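Local coordinates for hydrogenase-specific maturation endopeptidase (Thermococcus kodakarensis, PDB 5IJA), which probably acts as an endopeptidase that helps to activate [NiFe] hydrogenase during its maturation, at residues Y47-S61 / R106-A119. Numbering follows the deposited sequence.
Sequences YNGEERIVIIDAILS and RLKRAEIHFIGIVA
Strands 52-59 and 111-118 run parallel, R52 beside E111 through I59 beside V118, joined by nine N-H...O bonds from E111 N to E51 O through A119 N to I59 O; their axes cross at -31°, the usual twist of neighbouring strands. On the face bearing R52, V54 and I56, the side chains of R52 and E111 run alongside each other, and a long salt bridge joins R52 NE to E111 OE1 at 3.5 Å, while R52 NH1 donates to L146 O. E111 OE2 accepts H113 NE2 at 2.7 Å from above the carboxylate plane yet within the imidazole plane; H71 bonds H113 ND1, so both ring nitrogens are held and the ring's rotation is fixed. These are inner strands of the five-stranded mixed sheet of an alpha/beta protein of the hydrogenase maturation protease family: helix 130-146 packs on V54, I115 and I117, helix 88-103 on I55 and D57. On the latter face, I59 CG2 meets the F114 ring edge in plane, 3.7 Å from CZ. Before the strands, Y47 CG lies anti to the backbone N (chi1 -177°), carrying the ring between G49 N and L107 CD1, which sits 4.0 Å from its centroid, 17° off the normal, a CH-pi contact. A leucine here, with neither ring nor hydroxyl, would probably leave E50 O without its donor, now 2.6 Å from Y47 OH, and L107 CD1 without its ring face. R106 lays its guanidinium against G49 CA, with NH1 3.4 Å away, while water 1 links R106 NH2 to Y47 O and D104 pairs with the same NH2.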
ATOM      1  N   TYR A  47      -0.829   8.480 -13.031  1.00 35.28           N
ATOM      2  CA  TYR A  47       0.364   7.747 -13.449  1.00 33.04           C
ATOM      3  C   TYR A  47       1.135   8.498 -14.530  1.00 36.38           C
ATOM      4  O   TYR A  47       0.536   9.031 -15.464  1.00 38.42           O
ATOM      5  CB  TYR A  47      -0.015   6.359 -13.962  1.00 32.09           C
ATOM      6  CG  TYR A  47       1.200   5.529 -14.334  1.00 33.68           C
ATOM      7  CD1 TYR A  47       2.123   5.148 -13.368  1.00 33.89           C
ATOM      8  CD2 TYR A  47       1.408   5.111 -15.642  1.00 32.96           C
ATOM      9  CE1 TYR A  47       3.241   4.400 -13.698  1.00 32.04           C
ATOM     10  CE2 TYR A  47       2.525   4.360 -15.984  1.00 29.40           C
ATOM     11  CZ  TYR A  47       3.428   4.002 -15.009  1.00 31.47           C
ATOM     12  OH  TYR A  47       4.535   3.252 -15.337  1.00 30.92           O
ATOM     13  N   ASN A  48       2.456   8.536 -14.397  1.00 32.73           N
ATOM     14  CA  ASN A  48       3.310   9.266 -15.334  1.00 38.73           C
ATOM     15  C   ASN A  48       4.531   8.456 -15.756  1.00 41.47           C
ATOM     16  O   ASN A  48       5.633   8.995 -15.911  1.00 37.87           O
ATOM     17  CB  ASN A  48       3.750  10.597 -14.709  1.00 41.71           C
ATOM     18  CG  ASN A  48       4.384  11.549 -15.725  1.00 50.82           C
ATOM     19  OD1 ASN A  48       3.961  11.625 -16.880  1.00 42.52           O
ATOM     20  ND2 ASN A  48       5.411  12.270 -15.292  1.00 48.93           N
ATOM     21  N   GLY A  49       4.347   7.150 -15.923  1.00 35.97           N
ATOM     22  CA  GLY A  49       5.414   6.303 -16.448  1.00 35.46           C
ATOM     23  C   GLY A  49       6.431   5.818 -15.426  1.00 33.88           C
ATOM     24  O   GLY A  49       7.489   5.285 -15.794  1.00 35.62           O
ATOM     25  N   GLU A  50       6.112   5.980 -14.142  1.00 32.69           N
ATOM     26  CA  GLU A  50       7.027   5.586 -13.072  1.00 32.38           C
ATOM     27  C   GLU A  50       7.369   4.119 -13.227  1.00 34.98           C
ATOM     28  O   GLU A  50       6.515   3.323 -13.599  1.00 34.11           O
ATOM     29  CB  GLU A  50       6.430   5.848 -11.685  1.00 34.11           C
ATOM     30  CG  GLU A  50       6.315   7.309 -11.292  1.00 36.54           C
ATOM     31  CD  GLU A  50       5.148   8.032 -11.935  1.00 35.79           C
ATOM     32  OE1 GLU A  50       4.286   7.395 -12.580  1.00 35.07           O
ATOM     33  OE2 GLU A  50       5.083   9.268 -11.786  1.00 42.94           O
ATOM     34  N   GLU A  51       8.634   3.775 -12.981  1.00 34.38           N
ATOM     35  CA  GLU A  51       9.113   2.429 -13.260  1.00 33.59           C
ATOM     36  C   GLU A  51       9.001   1.512 -12.049  1.00 34.30           C
ATOM     37  O   GLU A  51       9.178   0.303 -12.174  1.00 32.73           O
ATOM     38  CB  GLU A  51      10.572   2.466 -13.742  1.00 40.94           C
ATOM     39  CG  GLU A  51      10.804   3.304 -15.011  1.00 44.10           C
ATOM     40  CD  GLU A  51      11.387   4.687 -14.726  1.00 54.17           C
ATOM     41  OE1 GLU A  51      11.011   5.317 -13.710  1.00 49.35           O
ATOM     42  OE2 GLU A  51      12.238   5.143 -15.521  1.00 56.34           O
ATOM     43  N   ARG A  52       8.752   2.106 -10.882  1.00 32.41           N
ATOM     44  CA  ARG A  52       8.569   1.364  -9.644  1.00 32.00           C
ATOM     45  C   ARG A  52       7.314   1.876  -8.962  1.00 32.32           C
ATOM     46  O   ARG A  52       7.099   3.089  -8.889  1.00 30.77           O
ATOM     47  CB  ARG A  52       9.772   1.510  -8.721  1.00 31.40           C
ATOM     48  CG  ARG A  52       9.693   0.664  -7.442  1.00 32.55           C
ATOM     49  CD  ARG A  52      11.007   0.759  -6.663  1.00 37.30           C
ATOM     50  NE  ARG A  52      12.109   0.213  -7.461  1.00 43.33           N
ATOM     51  CZ  ARG A  52      13.398   0.484  -7.259  1.00 49.45           C
ATOM     52  NH1 ARG A  52      13.766   1.306  -6.288  1.00 46.12           N
ATOM     53  NH2 ARG A  52      14.322  -0.057  -8.042  1.00 50.19           N
ATOM     54  N   ILE A  53       6.470   0.949  -8.526  1.00 26.28           N
ATOM     55  CA  ILE A  53       5.247   1.285  -7.776  1.00 26.59           C
ATOM     56  C   ILE A  53       5.307   0.653  -6.391  1.00 29.66           C
ATOM     57  O   ILE A  53       5.498  -0.556  -6.268  1.00 29.99           O
ATOM     58  CB  ILE A  53       3.989   0.763  -8.480  1.00 28.20           C
ATOM     59  CG1 ILE A  53       3.900   1.267  -9.926  1.00 33.21           C
ATOM     60  CG2 ILE A  53       2.735   1.139  -7.708  1.00 30.58           C
ATOM     61  CD1 ILE A  53       3.802   2.745 -10.055  1.00 36.40           C
ATOM     62  N   VAL A  54       5.108   1.446  -5.347  1.00 26.71           N
ATOM     63  CA  VAL A  54       5.153   0.919  -3.997  1.00 24.94           C
ATOM     64  C   VAL A  54       3.773   1.050  -3.365  1.00 30.50           C
ATOM     65  O   VAL A  54       3.327   2.159  -3.091  1.00 28.97           O
ATOM     66  CB  VAL A  54       6.163   1.671  -3.156  1.00 27.01           C
ATOM     67  CG1 VAL A  54       6.087   1.201  -1.726  1.00 28.53           C
ATOM     68  CG2 VAL A  54       7.565   1.485  -3.746  1.00 30.23           C
ATOM     69  N   ILE A  55       3.106  -0.077  -3.147  1.00 22.33           N
ATOM     70  CA  ILE A  55       1.753  -0.089  -2.580  1.00 27.20           C
ATOM     71  C   ILE A  55       1.843  -0.254  -1.075  1.00 28.02           C
ATOM     72  O   ILE A  55       2.560  -1.121  -0.597  1.00 31.53           O
ATOM     73  CB  ILE A  55       0.925  -1.217  -3.210  1.00 30.33           C
ATOM     74  CG1 ILE A  55       0.744  -0.934  -4.691  1.00 29.77           C
ATOM     75  CG2 ILE A  55      -0.441  -1.364  -2.542  1.00 32.16           C
ATOM     76  CD1 ILE A  55       0.338  -2.154  -5.461  1.00 37.62           C
ATOM     77  N   ILE A  56       1.156   0.582  -0.327  1.00 25.65           N
ATOM     78  CA  ILE A  56       1.152   0.487   1.113  1.00 26.63           C
ATOM     79  C   ILE A  56      -0.274   0.316   1.593  1.00 32.74           C
ATOM     80  O   ILE A  56      -1.119   1.076   1.257  1.00 30.97           O
ATOM     81  CB  ILE A  56       1.781   1.707   1.803  1.00 27.53           C
ATOM     82  CG1 ILE A  56       3.122   2.067   1.202  1.00 28.83           C
ATOM     83  CG2 ILE A  56       1.979   1.433   3.269  1.00 29.66           C
ATOM     84  CD1 ILE A  56       3.860   3.138   1.944  1.00 29.29           C
ATOM     85  N   ASP A  57      -0.499  -0.715   2.381  1.00 29.62           N
ATOM     86  CA  ASP A  57      -1.820  -1.104   2.794  1.00 30.89           C
ATOM     87  C   ASP A  57      -1.895  -1.669   4.201  1.00 36.87           C
ATOM     88  O   ASP A  57      -0.972  -2.253   4.676  1.00 34.32           O
ATOM     89  CB  ASP A  57      -2.341  -2.137   1.813  1.00 34.80           C
ATOM     90  CG  ASP A  57      -3.837  -2.339   1.899  1.00 43.04           C
ATOM     91  OD1 ASP A  57      -4.513  -1.590   2.585  1.00 42.77           O
ATOM     92  OD2 ASP A  57      -4.322  -3.267   1.272  1.00 50.88           O
ATOM     93  N   ALA A  58      -3.048  -1.496   4.829  1.00 38.57           N
ATOM     94  CA  ALA A  58      -3.395  -2.213   6.056  1.00 42.42           C
ATOM     95  C   ALA A  58      -3.793  -3.642   5.716  1.00 42.94           C
ATOM     96  O   ALA A  58      -4.503  -3.867   4.740  1.00 46.26           O
ATOM     97  CB  ALA A  58      -4.520  -1.509   6.781  1.00 39.20           C
ATOM     98  N   ILE A  59      -3.331  -4.612   6.504  1.00 37.73           N
ATOM     99  CA  ILE A  59      -3.637  -6.013   6.238  1.00 40.03           C
ATOM    100  C   ILE A  59      -4.043  -6.766   7.503  1.00 47.61           C
ATOM    101  O   ILE A  59      -3.783  -6.310   8.608  1.00 45.11           O
ATOM    102  CB  ILE A  59      -2.450  -6.761   5.609  1.00 44.25           C
ATOM    103  CG1 ILE A  59      -1.302  -6.889   6.617  1.00 41.01           C
ATOM    104  CG2 ILE A  59      -2.024  -6.096   4.297  1.00 42.13           C
ATOM    105  CD1 ILE A  59      -0.204  -7.832   6.198  1.00 43.02           C
ATOM    106  N   LEU A  60      -4.689  -7.913   7.320  1.00 51.93           N
ATOM    107  CA  LEU A  60      -4.979  -8.820   8.423  1.00 48.80           C
ATOM    108  C   LEU A  60      -4.167 -10.085   8.253  1.00 56.42           C
ATOM    109  O   LEU A  60      -4.136 -10.682   7.178  1.00 56.12           O
ATOM    110  CB  LEU A  60      -6.474  -9.161   8.505  1.00 51.51           C
ATOM    111  CG  LEU A  60      -7.447  -8.016   8.813  1.00 54.96           C
ATOM    112  CD1 LEU A  60      -8.878  -8.521   8.972  1.00 56.03           C
ATOM    113  CD2 LEU A  60      -7.011  -7.247  10.050  1.00 53.96           C
ATOM    114  N   SER A  61      -3.500 -10.484   9.325  1.00 57.81           N
ATOM    115  CA  SER A  61      -2.753 -11.723   9.337  1.00 57.98           C
ATOM    116  C   SER A  61      -2.888 -12.375  10.704  1.00 63.03           C
ATOM    117  O   SER A  61      -3.234 -11.715  11.692  1.00 59.47           O
ATOM    118  CB  SER A  61      -1.290 -11.473   9.000  1.00 60.05           C
ATOM    119  OG  SER A  61      -0.535 -12.665   9.083  1.00 60.68           O
ATOM    120  N   ARG A 106       3.931   0.700 -19.796  1.00 33.65           N
ATOM    121  CA  ARG A 106       4.901   1.091 -18.784  1.00 30.46           C
ATOM    122  C   ARG A 106       4.445   0.618 -17.422  1.00 27.98           C
ATOM    123  O   ARG A 106       5.262   0.193 -16.601  1.00 31.18           O
ATOM    124  CB  ARG A 106       5.115   2.611 -18.751  1.00 33.66           C
ATOM    125  CG  ARG A 106       5.527   3.212 -20.089  1.00 39.11           C
ATOM    126  CD  ARG A 106       5.411   4.723 -20.046  1.00 38.26           C
ATOM    127  NE  ARG A 106       4.040   5.133 -19.776  1.00 35.78           N
ATOM    128  CZ  ARG A 106       3.672   6.387 -19.571  1.00 35.61           C
ATOM    129  NH1 ARG A 106       4.584   7.360 -19.617  1.00 36.80           N
ATOM    130  NH2 ARG A 106       2.399   6.669 -19.324  1.00 36.97           N
ATOM    131  N   LEU A 107       3.135   0.717 -17.190  1.00 25.78           N
ATOM    132  CA  LEU A 107       2.551   0.289 -15.927  1.00 29.20           C
ATOM    133  C   LEU A 107       2.619  -1.216 -15.826  1.00 28.57           C
ATOM    134  O   LEU A 107       2.914  -1.774 -14.761  1.00 31.16           O
ATOM    135  CB  LEU A 107       1.110   0.756 -15.799  1.00 27.49           C
ATOM    136  CG  LEU A 107       0.468   0.494 -14.431  1.00 29.67           C
ATOM    137  CD1 LEU A 107       1.211   1.208 -13.344  1.00 30.52           C
ATOM    138  CD2 LEU A 107      -0.986   0.956 -14.452  1.00 32.54           C
ATOM    139  N   LYS A 108       2.347  -1.872 -16.944  1.00 29.39           N
ATOM    140  CA  LYS A 108       2.385  -3.335 -16.994  1.00 31.30           C
ATOM    141  C   LYS A 108       3.774  -3.863 -16.638  1.00 31.89           C
ATOM    142  O   LYS A 108       3.886  -4.865 -15.931  1.00 34.05           O
ATOM    143  CB  LYS A 108       1.966  -3.830 -18.378  1.00 31.38           C
ATOM    144  CG  LYS A 108       1.846  -5.359 -18.476  1.00 32.77           C
ATOM    145  CD  LYS A 108       0.777  -5.759 -19.459  1.00 41.64           C
ATOM    146  CE  LYS A 108       1.370  -6.480 -20.648  1.00 50.90           C
ATOM    147  NZ  LYS A 108       0.311  -7.214 -21.401  1.00 62.58           N
ATOM    148  N   ARG A 109       4.819  -3.184 -17.109  1.00 31.85           N
ATOM    149  CA  ARG A 109       6.200  -3.639 -16.899  1.00 34.00           C
ATOM    150  C   ARG A 109       6.843  -3.072 -15.627  1.00 37.27           C
ATOM    151  O   ARG A 109       7.977  -3.421 -15.286  1.00 34.35           O
ATOM    152  CB  ARG A 109       7.063  -3.272 -18.114  1.00 32.32           C
ATOM    153  N   ALA A 110       6.125  -2.201 -14.921  1.00 31.74           N
ATOM    154  CA  ALA A 110       6.687  -1.545 -13.744  1.00 31.12           C
ATOM    155  C   ALA A 110       6.973  -2.538 -12.625  1.00 32.04           C
ATOM    156  O   ALA A 110       6.296  -3.555 -12.500  1.00 34.32           O
ATOM    157  CB  ALA A 110       5.729  -0.446 -13.236  1.00 31.20           C
ATOM    158  N   GLU A 111       7.968  -2.215 -11.805  1.00 31.85           N
ATOM    159  CA  GLU A 111       8.332  -3.041 -10.661  1.00 33.81           C
ATOM    160  C   GLU A 111       7.361  -2.778  -9.516  1.00 34.93           C
ATOM    161  O   GLU A 111       7.261  -1.651  -9.052  1.00 33.42           O
ATOM    162  CB  GLU A 111       9.761  -2.731 -10.226  1.00 35.69           C
ATOM    163  CG  GLU A 111      10.303  -3.603  -9.119  1.00 39.91           C
ATOM    164  CD  GLU A 111      11.721  -3.207  -8.754  1.00 46.67           C
ATOM    165  OE1 GLU A 111      12.390  -2.558  -9.590  1.00 55.11           O
ATOM    166  OE2 GLU A 111      12.163  -3.523  -7.632  1.00 52.03           O
ATOM    167  N   ILE A 112       6.646  -3.806  -9.070  1.00 31.11           N
ATOM    168  CA  ILE A 112       5.634  -3.607  -8.038  1.00 32.91           C
ATOM    169  C   ILE A 112       6.093  -4.121  -6.680  1.00 37.12           C
ATOM    170  O   ILE A 112       6.569  -5.243  -6.566  1.00 34.16           O
ATOM    171  CB  ILE A 112       4.313  -4.311  -8.379  1.00 32.96           C
ATOM    172  CG1 ILE A 112       3.905  -4.044  -9.830  1.00 39.03           C
ATOM    173  CG2 ILE A 112       3.214  -3.882  -7.383  1.00 35.01           C
ATOM    174  CD1 ILE A 112       3.654  -2.588 -10.157  1.00 35.99           C
ATOM    175  N   HIS A 113       5.912  -3.292  -5.656  1.00 30.22           N
ATOM    176  CA  HIS A 113       6.233  -3.629  -4.277  1.00 27.01           C
ATOM    177  C   HIS A 113       5.001  -3.468  -3.412  1.00 31.46           C
ATOM    178  O   HIS A 113       4.192  -2.564  -3.647  1.00 31.34           O
ATOM    179  CB  HIS A 113       7.350  -2.713  -3.749  1.00 29.59           C
ATOM    180  CG  HIS A 113       8.694  -3.003  -4.332  1.00 32.92           C
ATOM    181  ND1 HIS A 113       9.640  -3.752  -3.671  1.00 36.47           N
ATOM    182  CD2 HIS A 113       9.251  -2.650  -5.514  1.00 35.86           C
ATOM    183  CE1 HIS A 113      10.721  -3.856  -4.421  1.00 36.93           C
ATOM    184  NE2 HIS A 113      10.517  -3.186  -5.539  1.00 33.86           N
ATOM    185  N   PHE A 114       4.860  -4.329  -2.411  1.00 26.05           N
ATOM    186  CA  PHE A 114       3.703  -4.296  -1.515  1.00 28.84           C
ATOM    187  C   PHE A 114       4.229  -4.237  -0.100  1.00 29.05           C
ATOM    188  O   PHE A 114       4.986  -5.097   0.332  1.00 31.64           O
ATOM    189  CB  PHE A 114       2.790  -5.532  -1.697  1.00 27.29           C
ATOM    190  CG  PHE A 114       1.602  -5.545  -0.788  1.00 28.83           C
ATOM    191  CD1 PHE A 114       1.685  -6.108   0.480  1.00 33.04           C
ATOM    192  CD2 PHE A 114       0.396  -4.987  -1.187  1.00 33.21           C
ATOM    193  CE1 PHE A 114       0.590  -6.098   1.335  1.00 31.41           C
ATOM    194  CE2 PHE A 114      -0.715  -4.980  -0.330  1.00 39.53           C
ATOM    195  CZ  PHE A 114      -0.613  -5.543   0.930  1.00 35.85           C
ATOM    196  N   ILE A 115       3.803  -3.212   0.630  1.00 28.87           N
ATOM    197  CA  ILE A 115       4.105  -3.096   2.043  1.00 28.54           C
ATOM    198  C   ILE A 115       2.804  -3.219   2.805  1.00 30.46           C
ATOM    199  O   ILE A 115       1.885  -2.413   2.607  1.00 31.41           O
ATOM    200  CB  ILE A 115       4.773  -1.754   2.367  1.00 29.05           C
ATOM    201  CG1 ILE A 115       6.001  -1.563   1.477  1.00 27.91           C
ATOM    202  CG2 ILE A 115       5.145  -1.704   3.854  1.00 33.53           C
ATOM    203  CD1 ILE A 115       6.655  -0.156   1.631  1.00 27.89           C
ATOM    204  N   GLY A 116       2.706  -4.243   3.650  1.00 31.75           N
ATOM    205  CA  GLY A 116       1.504  -4.470   4.430  1.00 32.53           C
ATOM    206  C   GLY A 116       1.727  -4.217   5.911  1.00 35.09           C
ATOM    207  O   GLY A 116       2.715  -4.679   6.485  1.00 37.60           O
ATOM    208  N   ILE A 117       0.815  -3.471   6.519  1.00 31.53           N
ATOM    209  CA  ILE A 117       0.906  -3.141   7.937  1.00 38.07           C
ATOM    210  C   ILE A 117      -0.188  -3.885   8.681  1.00 42.65           C
ATOM    211  O   ILE A 117      -1.378  -3.644   8.448  1.00 39.44           O
ATOM    212  CB  ILE A 117       0.772  -1.628   8.178  1.00 33.89           C
ATOM    213  CG1 ILE A 117       1.841  -0.867   7.389  1.00 36.07           C
ATOM    214  CG2 ILE A 117       0.872  -1.303   9.674  1.00 39.50           C
ATOM    215  CD1 ILE A 117       1.518   0.616   7.214  1.00 38.65           C
ATOM    216  N   VAL A 118       0.212  -4.799   9.561  1.00 40.99           N
ATOM    217  CA  VAL A 118      -0.754  -5.689  10.199  1.00 45.86           C
ATOM    218  C   VAL A 118      -1.581  -4.927  11.230  1.00 44.11           C
ATOM    219  O   VAL A 118      -1.066  -4.418  12.224  1.00 44.40           O
ATOM    220  CB  VAL A 118      -0.072  -6.910  10.858  1.00 41.55           C
ATOM    221  CG1 VAL A 118      -1.096  -7.753  11.604  1.00 45.35           C
ATOM    222  CG2 VAL A 118       0.639  -7.752   9.818  1.00 46.18           C
ATOM    223  N   ALA A 119      -2.878  -4.848  10.960  1.00 42.58           N
ATOM    224  CA  ALA A 119      -3.799  -4.094  11.779  1.00 43.42           C
ATOM    225  C   ALA A 119      -4.135  -4.826  13.082  1.00 48.24           C
ATOM    226  O   ALA A 119      -3.926  -6.035  13.206  1.00 48.14           O
ATOM    227  CB  ALA A 119      -5.070  -3.815  10.998  1.00 47.83           C
TER
HETATM  228  O   HOH W   1       0.825   8.769 -18.508  1.00 49.69           O